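Local coordinates for putative uncharacterized protein (Chaetomium thermophilum, PDB 5T8V) that probably acts in loading cohesin onto chromatin, this chain being the C-terminal HEAT-repeat part of the longer protein, at residues A[57-60]-A[61-64]; A[132-135]-A[136-139]; A[196-199]-A[200-204]. All blocks are in the same frame, centred on the assembly; numbering follows the deposited sequence.

Contact 1 (A[57-60]-A[61-64]); sequences PTQT and KLQS
With CG beside its own backbone N (chi1 -69°) and the chain extended beyond it, Gln63 runs back along helix 56-71 to lie over the backbone oxygen of Gln59, one turn earlier. Gln59 also sets CG beside its N, but then bends at chi2 (-72°), and its amide turns off toward the neighbouring helix. Both belong to one helical turn in the mainly helical HEAT-repeat fold, close to the N-terminal end of this fragment. Gln63 meets its neighbour mainly through the shaft: CG is 3.1 Å and CD 3.3 Å from Gln59 O, and NE2 lies 4.2 Å from Gln59 CB. Gln59 O itself accepts the N-H of Gln63 at 2.9 Å, with the donor tilted 23° from the carbonyl plane.

Both amides face helix 120-136, where Gln59 OE1 and Gln63 NE2 are each hydrogen-bonded to Thr132 OG1, while Gln63 OE1 binds Arg131 NH1. A leucine in place of Gln63 would probably leave Arg131 without its amide oxygen and Thr132 with one grip fewer, weakening the join between the two helices. Leu62 takes a different face: its CB and CG both lie 3.5 Å from Thr58 O, and its side chain packs on Tyr23 and Leu24 of helix 9-36 and Leu86 of helix 81-96. Thr60 turns its hydroxyl back to the carbonyl of Ala56, one turn earlier. On the exposed side, Lys61 passes its CG 3.8 Å from Pro57 O.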
loop_
_atom_site.group_PDB
_atom_site.type_symbol
_atom_site.label_atom_id
_atom_site.label_comp_id
_atom_site.label_asym_id
_atom_site.label_seq_id
_atom_site.Cartn_x
_atom_site.Cartn_y
_atom_site.Cartn_z
ATOM N N PRO A 57 38.216 10.366 56.893
ATOM C CA PRO A 57 38.538 11.712 56.392
ATOM C C PRO A 57 40.032 11.923 56.205
ATOM O O PRO A 57 40.475 12.459 55.181
ATOM C CB PRO A 57 37.971 12.638 57.477
ATOM C CG PRO A 57 37.007 11.799 58.250
ATOM C CD PRO A 57 37.565 10.417 58.211
ATOM N N THR A 58 40.823 11.512 57.196
ATOM C CA THR A 58 42.270 11.614 57.058
ATOM C C THR A 58 42.763 10.788 55.876
ATOM O O THR A 58 43.667 11.212 55.146
ATOM C CB THR A 58 42.967 11.186 58.354
ATOM O OG1 THR A 58 44.384 11.135 58.144
ATOM C CG2 THR A 58 42.495 9.821 58.823
ATOM N N GLN A 59 42.173 9.611 55.663
ATOM C CA GLN A 59 42.484 8.841 54.464
ATOM C C GLN A 59 42.167 9.642 53.210
ATOM O O GLN A 59 42.935 9.625 52.243
ATOM C CB GLN A 59 41.707 7.524 54.464
ATOM C CG GLN A 59 42.319 6.431 55.326
ATOM C CD GLN A 59 43.584 5.857 54.722
ATOM O OE1 GLN A 59 44.133 6.407 53.769
ATOM N NE2 GLN A 59 44.050 4.741 55.270
ATOM N N THR A 60 41.039 10.356 53.209
ATOM C CA THR A 60 40.690 11.191 52.062
ATOM C C THR A 60 41.784 12.212 51.781
ATOM O O THR A 60 42.309 12.288 50.662
ATOM C CB THR A 60 39.352 11.893 52.309
ATOM O OG1 THR A 60 38.304 10.921 52.385
ATOM C CG2 THR A 60 39.037 12.877 51.194
ATOM N N LYS A 61 42.145 13.008 52.790
ATOM C CA LYS A 61 43.155 14.039 52.572
ATOM C C LYS A 61 44.479 13.430 52.118
ATOM O O LYS A 61 45.136 13.960 51.210
ATOM C CB LYS A 61 43.343 14.869 53.840
ATOM C CG LYS A 61 42.136 15.739 54.177
ATOM C CD LYS A 61 42.536 17.029 54.887
ATOM C CE LYS A 61 41.932 17.121 56.280
ATOM N NZ LYS A 61 42.666 18.096 57.137
ATOM N N LEU A 62 44.889 12.316 52.730
ATOM C CA LEU A 62 46.091 11.633 52.264
ATOM C C LEU A 62 45.978 11.276 50.789
ATOM O O LEU A 62 46.943 11.422 50.030
ATOM C CB LEU A 62 46.347 10.372 53.091
ATOM C CG LEU A 62 47.000 10.537 54.464
ATOM C CD1 LEU A 62 47.155 9.179 55.126
ATOM C CD2 LEU A 62 48.351 11.234 54.360
ATOM N N GLN A 63 44.806 10.805 50.362
ATOM C CA GLN A 63 44.618 10.479 48.954
ATOM C C GLN A 63 44.807 11.710 48.080
ATOM O O GLN A 63 45.487 11.651 47.048
ATOM C CB GLN A 63 43.234 9.867 48.740
ATOM C CG GLN A 63 43.083 8.487 49.356
ATOM C CD GLN A 63 41.634 8.092 49.567
ATOM O OE1 GLN A 63 40.716 8.745 49.068
ATOM N NE2 GLN A 63 41.422 7.015 50.315
ATOM N N SER A 64 44.222 12.841 48.481
ATOM C CA SER A 64 44.388 14.069 47.709
ATOM C C SER A 64 45.864 14.433 47.568
ATOM O O SER A 64 46.357 14.675 46.458
ATOM C CB SER A 64 43.610 15.208 48.372
ATOM O OG SER A 64 43.696 16.396 47.606
#

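Contact 2 (A[132-135]-A[136-139]); sequences TSMR and IMCG
Helix 120-136 gives way to a loop through a type I beta turn, Ile136 to Gly139, and Ile136, Met137 and Cys138 pack back on the helical turn before them, Thr132 to Arg135. Two i to i+4 bonds continue the helical pattern here: Ile136 N to Thr132 O at 2.9 Å and Met137 N to Ser133 O at 3.0 Å. The next bond is shorter in reach along the chain, Cys138 N to Arg135 O at 2.8 Å, and its donor stands 69° out of the carbonyl plane, well off the lone-pair directions.

Ile136 leans on Thr132 through its long branch. With CG1 beside the backbone N (chi1 -71°), CD1 swings back to 3.8 Å from Thr132 CG2, the two side chains crossing at a slant. The Ile136 side chain also packs on Leu86 and Leu87 of helix 81-96. Thr132 can offer a methyl here because its own torsion sends OG1 the other way, toward helix 56-71. Met134 and Met137 run side by side in the same direction, though the closeness of their ends in the model is doubtful. Met134 also packs against helices 149-172 and 190-213, so the thioethers sit where several helices meet.

Arg135 leaves by another side, its CG anti to the backbone N at chi1 173°, and its NH1 binds a citrate probably taken up from the crystallisation liquor. Isoleucine and the methionines thus pack into the apolar interior, whereas the arginine can hold an anion, and with Arg131 close by the negative charge is likely to be welcome there.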
loop_
_atom_site.group_PDB
_atom_site.type_symbol
_atom_site.label_atom_id
_atom_site.label_comp_id
_atom_site.label_asym_id
_atom_site.label_seq_id
_atom_site.Cartn_x
_atom_site.Cartn_y
_atom_site.Cartn_z
ATOM N N THR A 132 43.372 4.290 49.140
ATOM C CA THR A 132 44.747 4.751 49.312
ATOM C C THR A 132 45.742 3.712 48.807
ATOM O O THR A 132 46.692 4.045 48.088
ATOM C CB THR A 132 45.011 5.080 50.782
ATOM O OG1 THR A 132 44.199 6.193 51.174
ATOM C CG2 THR A 132 46.479 5.432 51.009
ATOM N N SER A 133 45.549 2.445 49.184
ATOM C CA SER A 133 46.456 1.395 48.725
ATOM C C SER A 133 46.537 1.371 47.203
ATOM O O SER A 133 47.634 1.377 46.624
ATOM C CB SER A 133 45.997 0.039 49.259
ATOM O OG SER A 133 46.065 -0.001 50.673
ATOM N N MET A 134 45.382 1.346 46.535
ATOM C CA MET A 134 45.373 1.314 45.076
ATOM C C MET A 134 46.122 2.510 44.500
ATOM O O MET A 134 47.011 2.355 43.654
ATOM C CB MET A 134 43.934 1.280 44.562
ATOM C CG MET A 134 43.114 0.093 45.055
ATOM S SD MET A 134 43.894 -1.505 44.752
ATOM C CE MET A 134 44.416 -1.946 46.408
ATOM N N ARG A 135 45.779 3.719 44.953
ATOM C CA ARG A 135 46.459 4.903 44.437
ATOM C C ARG A 135 47.968 4.796 44.622
ATOM O O ARG A 135 48.738 5.176 43.732
ATOM C CB ARG A 135 45.925 6.159 45.117
ATOM C CG ARG A 135 46.699 7.411 44.757
ATOM C CD ARG A 135 45.853 8.649 44.948
ATOM N NE ARG A 135 44.792 8.740 43.950
ATOM C CZ ARG A 135 43.748 9.558 44.041
ATOM N NH1 ARG A 135 43.611 10.355 45.093
ATOM N NH2 ARG A 135 42.832 9.574 43.084
ATOM N N ILE A 136 48.410 4.280 45.770
ATOM C CA ILE A 136 49.837 4.045 45.976
ATOM C C ILE A 136 50.376 3.103 44.910
ATOM O O ILE A 136 51.510 3.256 44.440
ATOM C CB ILE A 136 50.090 3.504 47.397
ATOM C CG1 ILE A 136 49.868 4.620 48.420
ATOM C CG2 ILE A 136 51.509 2.934 47.519
ATOM C CD1 ILE A 136 49.852 4.147 49.858
ATOM N N MET A 137 49.578 2.111 44.512
ATOM C CA MET A 137 49.974 1.229 43.420
ATOM C C MET A 137 49.803 1.867 42.045
ATOM O O MET A 137 50.120 1.221 41.042
ATOM C CB MET A 137 49.180 -0.077 43.479
ATOM C CG MET A 137 49.733 -1.081 44.473
ATOM S SD MET A 137 48.877 -2.665 44.423
ATOM C CE MET A 137 47.334 -2.227 45.214
ATOM N N CYS A 138 49.319 3.109 41.970
ATOM C CA CYS A 138 49.171 3.822 40.706
ATOM C C CYS A 138 50.173 4.967 40.565
ATOM O O CYS A 138 49.888 5.966 39.900
ATOM C CB CYS A 138 47.747 4.353 40.558
ATOM S SG CYS A 138 46.509 3.071 40.321
ATOM N N GLY A 139 51.351 4.835 41.171
ATOM C CA GLY A 139 52.329 5.907 41.160
ATOM C C GLY A 139 53.510 5.674 40.240
ATOM O O GLY A 139 54.335 6.572 40.044
#

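Contact 3 (A[196-199]-A[200-204]); sequences LMTD and AQKLL
From Leu196 to Leu203 the backbone is regular alpha helix, four i to i+4 bonds in succession, each with N and O 2.9 Å apart, as in the pairs Gln201 N to Met197 O and Lys202 N to Thr198 O. The turn belongs to helix 190-213 of the HEAT-repeat array, packed among helices 120-136, 149-172 and 247-267.

Thr198 and Lys202 are the pair whose side chains meet. They lie alongside each other and point the same way. Lys202 starts with CG beside its backbone N, where CG rests 3.1 Å from Thr198 O, and a bend at chi2 (-75°) lifts the rest of the chain past the threonine. Thr198 presents its methyl, CG2 being anti to the backbone N, and this carbon lies 3.8 Å from Lys202 NZ and 4.1 Å from Lys202 CG. The ammonium group therefore passes a methyl here, and its polar partner is elsewhere: a citrate, probably from the crystallisation liquor, hydrogen-bonded to NZ. The threonine hydroxyl, on the other branch, is held by Lys249 of helix 247-267.

Asp199 sends its carboxylate away from this pair. OD1 makes a salt bridge to Arg128 of helix 120-136, which ties the two helices together and is likely to offset the nearness of Glu124 to the other oxygen. Its OD1 stays 6.6 Å from Lys202 NZ, so the opposite charges are neighbours without touching. Gln201, extended beyond CG, lays that carbon 3.5 Å from Met197 O before going on to Lys249 and Phe253. Ala200, with no more than a methyl to place, sets its CB 3.4 Å from Met197 O.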
loop_
_atom_site.group_PDB
_atom_site.type_symbol
_atom_site.label_atom_id
_atom_site.label_comp_id
_atom_site.label_asym_id
_atom_site.label_seq_id
_atom_site.Cartn_x
_atom_site.Cartn_y
_atom_site.Cartn_z
ATOM N N LEU A 196 29.237 7.490 52.913
ATOM C CA LEU A 196 29.528 6.095 52.600
ATOM C C LEU A 196 29.402 5.836 51.104
ATOM O O LEU A 196 30.274 5.205 50.492
ATOM C CB LEU A 196 28.587 5.187 53.391
ATOM C CG LEU A 196 28.743 3.683 53.188
ATOM C CD1 LEU A 196 30.079 3.204 53.731
ATOM C CD2 LEU A 196 27.598 2.957 53.860
ATOM N N MET A 197 28.317 6.323 50.497
ATOM C CA MET A 197 28.138 6.171 49.057
ATOM C C MET A 197 29.289 6.811 48.294
ATOM O O MET A 197 29.841 6.213 47.363
ATOM C CB MET A 197 26.805 6.789 48.628
ATOM C CG MET A 197 25.588 6.164 49.288
ATOM S SD MET A 197 25.464 4.390 48.987
ATOM C CE MET A 197 23.721 4.249 48.602
ATOM N N THR A 198 29.662 8.037 48.668
ATOM C CA THR A 198 30.791 8.689 48.012
ATOM C C THR A 198 32.050 7.838 48.122
ATOM O O THR A 198 32.781 7.664 47.140
ATOM C CB THR A 198 31.023 10.074 48.616
ATOM O OG1 THR A 198 29.863 10.887 48.408
ATOM C CG2 THR A 198 32.236 10.760 47.978
ATOM N N ASP A 199 32.320 7.296 49.312
ATOM C CA ASP A 199 33.476 6.422 49.483
ATOM C C ASP A 199 33.421 5.250 48.510
ATOM O O ASP A 199 34.420 4.916 47.861
ATOM C CB ASP A 199 33.542 5.920 50.926
ATOM C CG ASP A 199 33.712 7.044 51.928
ATOM O OD1 ASP A 199 33.650 8.226 51.522
ATOM O OD2 ASP A 199 33.899 6.745 53.125
ATOM N N ALA A 200 32.250 4.617 48.390
ATOM C CA ALA A 200 32.108 3.490 47.472
ATOM C C ALA A 200 32.398 3.910 46.035
ATOM O O ALA A 200 33.172 3.252 45.327
ATOM C CB ALA A 200 30.707 2.891 47.593
ATOM N N GLN A 201 31.778 5.001 45.578
ATOM C CA GLN A 201 32.051 5.495 44.232
ATOM C C GLN A 201 33.548 5.685 44.018
ATOM O O GLN A 201 34.124 5.171 43.052
ATOM C CB GLN A 201 31.318 6.816 43.992
ATOM C CG GLN A 201 29.807 6.710 43.881
ATOM C CD GLN A 201 29.177 8.018 43.432
ATOM O OE1 GLN A 201 29.881 8.966 43.078
ATOM N NE2 GLN A 201 27.849 8.078 43.446
ATOM N N LYS A 202 34.191 6.419 44.926
ATOM C CA LYS A 202 35.610 6.719 44.781
ATOM C C LYS A 202 36.445 5.446 44.717
ATOM O O LYS A 202 37.440 5.383 43.984
ATOM C CB LYS A 202 36.065 7.607 45.937
ATOM C CG LYS A 202 35.362 8.954 45.995
ATOM C CD LYS A 202 35.870 9.907 44.921
ATOM C CE LYS A 202 35.228 11.283 45.051
ATOM N NZ LYS A 202 35.494 11.920 46.384
ATOM N N LEU A 203 36.056 4.415 45.472
ATOM C CA LEU A 203 36.795 3.157 45.422
ATOM C C LEU A 203 36.615 2.466 44.075
ATOM O O LEU A 203 37.594 2.043 43.448
ATOM C CB LEU A 203 36.352 2.236 46.558
ATOM C CG LEU A 203 37.038 0.865 46.576
ATOM C CD1 LEU A 203 38.551 1.010 46.684
ATOM C CD2 LEU A 203 36.502 0.012 47.714
ATOM N N LEU A 204 35.371 2.332 43.613
ATOM C CA LEU A 204 35.129 1.683 42.327
ATOM C C LEU A 204 35.892 2.384 41.207
ATOM O O LEU A 204 36.612 1.745 40.427
ATOM C CB LEU A 204 33.630 1.663 42.035
ATOM C CG LEU A 204 32.779 0.810 42.982
ATOM C CD1 LEU A 204 31.310 1.165 42.855
ATOM C CD2 LEU A 204 32.985 -0.664 42.696
#

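Contacts 1, 2 and 3 follow one another along the chain, on helix 56-71, at the end of helix 120-136 and on helix 190-213, and all lie in the N-terminal region of the fragment, their centres about 69, 66 and 57 Å, in that order, from the centre of the chain. Centre to centre, contacts 1 and 2 are about 13 Å apart, contacts 1 and 3 also about 13 Å, and contacts 2 and 3 about 16 Å. Only contacts 1 and 2 touch. Helix 120-136 links all three: it carries contact 2 and, through Arg128 and Arg131, reaches the other two. Three separate helical turns are thereby joined into one block at this end of the elongated array.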